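Local coordinates for EmGH1 (Erythrobacter marinus, PDB 5Z87), which probably hydrolyses beta-glucosidic bonds, as a glycosyl hydrolase of family 3, at residues 222-225 / 226-229; 295-298 / 299-303. All coordinates share one frame; numbering follows the deposited sequence.

Contact 1: 222-225 / 226-229; sequences YLPA and NRIA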
loop_
_atom_site.group_PDB
_atom_site.type_symbol
_atom_site.label_atom_id
_atom_site.label_comp_id
_atom_site.label_asym_id
_atom_site.label_seq_id
_atom_site.Cartn_x
_atom_site.Cartn_y
_atom_site.Cartn_z
ATOM N N TYR A 222 -29.159 -0.906 -31.670
ATOM C CA TYR A 222 -30.058 -1.526 -30.710
ATOM C C TYR A 222 -29.477 -2.862 -30.270
ATOM O O TYR A 222 -28.874 -3.574 -31.080
ATOM C CB TYR A 222 -31.458 -1.766 -31.333
ATOM C CG TYR A 222 -32.321 -0.533 -31.436
ATOM C CD1 TYR A 222 -33.196 -0.187 -30.409
ATOM C CD2 TYR A 222 -32.264 0.284 -32.556
ATOM C CE1 TYR A 222 -33.987 0.940 -30.493
ATOM C CE2 TYR A 222 -33.058 1.416 -32.656
ATOM C CZ TYR A 222 -33.910 1.737 -31.625
ATOM O OH TYR A 222 -34.684 2.861 -31.719
ATOM N N LEU A 223 -29.690 -3.215 -29.000
ATOM C CA LEU A 223 -29.337 -4.553 -28.540
ATOM C C LEU A 223 -30.128 -5.593 -29.324
ATOM O O LEU A 223 -31.336 -5.428 -29.529
ATOM C CB LEU A 223 -29.631 -4.733 -27.049
ATOM C CG LEU A 223 -28.771 -3.984 -26.034
ATOM C CD1 LEU A 223 -28.919 -4.662 -24.684
ATOM C CD2 LEU A 223 -27.317 -3.932 -26.468
ATOM N N PRO A 224 -29.492 -6.674 -29.768
ATOM C CA PRO A 224 -30.254 -7.801 -30.310
ATOM C C PRO A 224 -31.177 -8.371 -29.247
ATOM O O PRO A 224 -31.091 -8.056 -28.057
ATOM C CB PRO A 224 -29.174 -8.809 -30.723
ATOM C CG PRO A 224 -27.907 -7.984 -30.834
ATOM C CD PRO A 224 -28.043 -6.922 -29.784
ATOM N N ALA A 225 -32.104 -9.201 -29.701
ATOM C CA ALA A 225 -32.970 -9.920 -28.781
ATOM C C ALA A 225 -32.138 -10.791 -27.845
ATOM O O ALA A 225 -31.096 -11.338 -28.218
ATOM C CB ALA A 225 -33.972 -10.784 -29.558
ATOM N N ASN A 226 -32.601 -10.903 -26.607
ATOM C CA ASN A 226 -32.005 -11.806 -25.625
ATOM C C ASN A 226 -30.594 -11.375 -25.213
ATOM O O ASN A 226 -29.771 -12.205 -24.812
ATOM C CB ASN A 226 -32.017 -13.247 -26.145
ATOM C CG ASN A 226 -33.431 -13.804 -26.264
ATOM O OD1 ASN A 226 -34.279 -13.584 -25.388
ATOM N ND2 ASN A 226 -33.695 -14.515 -27.351
ATOM N N ARG A 227 -30.314 -10.080 -25.311
ATOM C CA ARG A 227 -29.143 -9.439 -24.730
ATOM C C ARG A 227 -29.603 -8.478 -23.648
ATOM O O ARG A 227 -30.788 -8.164 -23.539
ATOM C CB ARG A 227 -28.329 -8.693 -25.796
ATOM C CG ARG A 227 -27.901 -9.545 -26.971
ATOM C CD ARG A 227 -27.009 -10.705 -26.554
ATOM N NE ARG A 227 -26.712 -11.555 -27.702
ATOM C CZ ARG A 227 -25.541 -12.133 -27.930
ATOM N NH1 ARG A 227 -25.387 -12.878 -29.012
ATOM N NH2 ARG A 227 -24.527 -11.975 -27.081
ATOM N N ILE A 228 -28.655 -8.024 -22.822
ATOM C CA ILE A 228 -28.944 -7.109 -21.722
ATOM C C ILE A 228 -27.823 -6.078 -21.651
ATOM O O ILE A 228 -26.719 -6.293 -22.154
ATOM C CB ILE A 228 -29.086 -7.841 -20.362
ATOM C CG1 ILE A 228 -27.717 -8.365 -19.883
ATOM C CG2 ILE A 228 -30.095 -8.989 -20.462
ATOM C CD1 ILE A 228 -27.730 -8.986 -18.473
ATOM N N ALA A 229 -28.114 -4.956 -21.004
ATOM C CA ALA A 229 -27.116 -3.913 -20.803
ATOM C C ALA A 229 -26.126 -4.291 -19.699
ATOM O O ALA A 229 -26.507 -4.827 -18.650
ATOM C CB ALA A 229 -27.800 -2.586 -20.456
#

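Contact 2: 295-298 / 299-303; sequences LLND and VLRDD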
loop_
_atom_site.group_PDB
_atom_site.type_symbol
_atom_site.label_atom_id
_atom_site.label_comp_id
_atom_site.label_asym_id
_atom_site.label_seq_id
_atom_site.Cartn_x
_atom_site.Cartn_y
_atom_site.Cartn_z
ATOM N N LEU A 295 -13.470 12.264 -13.106
ATOM C CA LEU A 295 -13.651 10.891 -13.573
ATOM C C LEU A 295 -14.976 10.726 -14.319
ATOM O O LEU A 295 -15.003 10.240 -15.456
ATOM C CB LEU A 295 -13.584 9.940 -12.373
ATOM C CG LEU A 295 -12.834 8.612 -12.464
ATOM C CD1 LEU A 295 -11.616 8.726 -13.364
ATOM C CD2 LEU A 295 -12.430 8.137 -11.055
ATOM N N LEU A 296 -16.090 11.118 -13.684
ATOM C CA LEU A 296 -17.431 10.877 -14.213
ATOM C C LEU A 296 -17.806 11.801 -15.372
ATOM O O LEU A 296 -18.737 11.489 -16.118
ATOM C CB LEU A 296 -18.467 11.020 -13.092
ATOM C CG LEU A 296 -18.382 9.967 -11.977
ATOM C CD1 LEU A 296 -19.427 10.177 -10.890
ATOM C CD2 LEU A 296 -18.512 8.571 -12.566
ATOM N N ASN A 297 -17.110 12.920 -15.558
ATOM C CA ASN A 297 -17.441 13.831 -16.646
ATOM C C ASN A 297 -16.283 14.043 -17.611
ATOM O O ASN A 297 -16.416 13.732 -18.800
ATOM C CB ASN A 297 -17.901 15.180 -16.092
ATOM C CG ASN A 297 -18.266 16.153 -17.201
ATOM O OD1 ASN A 297 -19.355 16.072 -17.761
ATOM N ND2 ASN A 297 -17.345 17.054 -17.544
ATOM N N ASP A 298 -15.160 14.589 -17.138
ATOM C CA ASP A 298 -14.074 14.956 -18.040
ATOM C C ASP A 298 -13.546 13.748 -18.797
ATOM O O ASP A 298 -13.348 13.804 -20.018
ATOM C CB ASP A 298 -12.946 15.635 -17.259
ATOM C CG ASP A 298 -13.406 16.907 -16.553
ATOM O OD1 ASP A 298 -14.617 17.209 -16.591
ATOM O OD2 ASP A 298 -12.550 17.599 -15.960
ATOM N N VAL A 299 -13.299 12.648 -18.087
ATOM C CA VAL A 299 -12.779 11.449 -18.736
ATOM C C VAL A 299 -13.898 10.679 -19.429
ATOM O O VAL A 299 -13.794 10.331 -20.610
ATOM C CB VAL A 299 -12.048 10.564 -17.712
ATOM C CG1 VAL A 299 -11.866 9.167 -18.266
ATOM C CG2 VAL A 299 -10.700 11.181 -17.334
ATOM N N LEU A 300 -14.976 10.399 -18.701
ATOM C CA LEU A 300 -15.970 9.455 -19.195
ATOM C C LEU A 300 -16.812 10.076 -20.305
ATOM O O LEU A 300 -16.985 9.472 -21.366
ATOM C CB LEU A 300 -16.838 8.973 -18.039
ATOM C CG LEU A 300 -17.920 7.928 -18.316
ATOM C CD1 LEU A 300 -17.352 6.654 -18.913
ATOM C CD2 LEU A 300 -18.641 7.646 -17.023
ATOM N N ARG A 301 -17.303 11.301 -20.092
ATOM C CA ARG A 301 -18.111 11.995 -21.094
ATOM C C ARG A 301 -17.249 12.676 -22.153
ATOM O O ARG A 301 -17.404 12.418 -23.349
ATOM C CB ARG A 301 -19.028 13.022 -20.418
ATOM C CG ARG A 301 -19.999 12.411 -19.432
ATOM C CD ARG A 301 -20.840 11.319 -20.073
ATOM N NE ARG A 301 -21.720 10.677 -19.093
ATOM C CZ ARG A 301 -22.687 9.818 -19.396
ATOM N NH1 ARG A 301 -23.421 9.307 -18.415
ATOM N NH2 ARG A 301 -22.919 9.469 -20.670
ATOM N N ASP A 302 -16.331 13.551 -21.731
ATOM C CA ASP A 302 -15.610 14.389 -22.688
ATOM C C ASP A 302 -14.515 13.614 -23.408
ATOM O O ASP A 302 -14.426 13.661 -24.637
ATOM C CB ASP A 302 -15.011 15.619 -21.990
ATOM C CG ASP A 302 -16.069 16.569 -21.440
ATOM O OD1 ASP A 302 -17.270 16.395 -21.753
ATOM O OD2 ASP A 302 -15.693 17.489 -20.680
ATOM N N ASP A 303 -13.649 12.916 -22.668
ATOM C CA ASP A 303 -12.531 12.234 -23.320
ATOM C C ASP A 303 -13.006 11.011 -24.095
ATOM O O ASP A 303 -12.574 10.781 -25.227
ATOM C CB ASP A 303 -11.478 11.801 -22.296
ATOM C CG ASP A 303 -10.643 12.952 -21.757
ATOM O OD1 ASP A 303 -10.779 14.109 -22.209
ATOM O OD2 ASP A 303 -9.824 12.674 -20.858
HETATM O O HOH W 1 -21.336 11.194 -16.029
#

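Contact 1: 222-225 / 226-229
Pro224 and Arg227 close a type II beta turn with Ala225 and Asn226 at its corners. The turn reverses the chain after helix 201-216 and leads into strand 229-235 of the parallel sheet in the family 3 N-terminal domain. The polar closure is loose: Arg227 N gives a weak bond to Pro224 O, 3.5 Å long with an N-H...O angle of 140°. Asn226 takes the second corner with left-handed backbone angles (phi 67°), as a type II turn requires. In this form Asn226 CB comes to 3.0 Å from Ala225 O. A valine here would probably strain the left-handed corner and disturb the weak closing bond, since the second branch on its CB would crowd the backbone there. Polar partners outside the turn hold Arg227 as well: Arg227 NH1 forms a salt bridge with Glu163, and Arg227 O accepts from Arg170 NH2. The remaining contacts are van der Waals contacts. CG of Arg227 lies anti to its own carbonyl carbon (chi1 -55°), and the chain bends at chi2. Its methylenes thus pass obliquely by the proline ring, with Arg227 CG 3.8 Å from Pro224 CD, and Arg227 CB sits 3.6 Å from Pro224 O. The Leu223 side chain reaches across to the backbone of the outgoing segment 226-229 and also touches Ile275 and Cys383. Its CD1 methyl rests 3.5 Å from Ile228 C.

Contact 2: 295-298 / 299-303
Val299 sets its CB 3.7 Å from Leu295 O, one turn back along the helix. Leu300 uses the same carbonyl: its N bonds Leu295 O at 3.2 Å, a five-residue step. Its side chain continues to Phe306 and to Val310 of strand 309-311. Arg301 N steps back only four residues, to Asn297 O at 2.9 Å, from above the carbonyl plane. The Arg301 chain bends at chi2 (-55°), and NE meets, in the guanidinium plane, a water that donates to Leu296 O at 2.6 Å. Its far end is held by Phe306 O, Gly308 O and a salt bridge to Asp343. Asp302 N comes to Asn297 O almost head-on to the carbonyl, so that this one oxygen accepts from two amides. The Asn297 amide lies close to the Asp302 carboxylate, the planes 79° apart, but ND2 bonds Asp298 OD1 at 2.9 Å. Asp298 OD1 and Asp302 OD2 are 4.2 Å apart, and their like charges probably repel. Asp303 N ends the series on Asp298 O at 2.8 Å. Three five-residue bonds beside one four-residue bond mark pi-type turns within helix 293-303, which packs beside the parallel sheet.

In the fold
The chain leaves helix 201-216 and enters contact 1, a turn within the loop that precedes strand 229-235. It then runs through strand 229-235, helices 254-261 and 263-270 and strand 276-279, and on past two short strands to contact 2 in helix 293-303. The two contacts follow in series and neither nest nor cross. Contact 2 closes no loop; it joins successive turns of one helix, just ahead of strand 309-311. The centres of contacts 1 and 2 are about 25 Å apart. Their nearest atoms are about 13 Å apart. Strand 229-235 links them: contact 1 leads into its start, while Leu295 and Leu296 of contact 2 pack on Phe235 at its end.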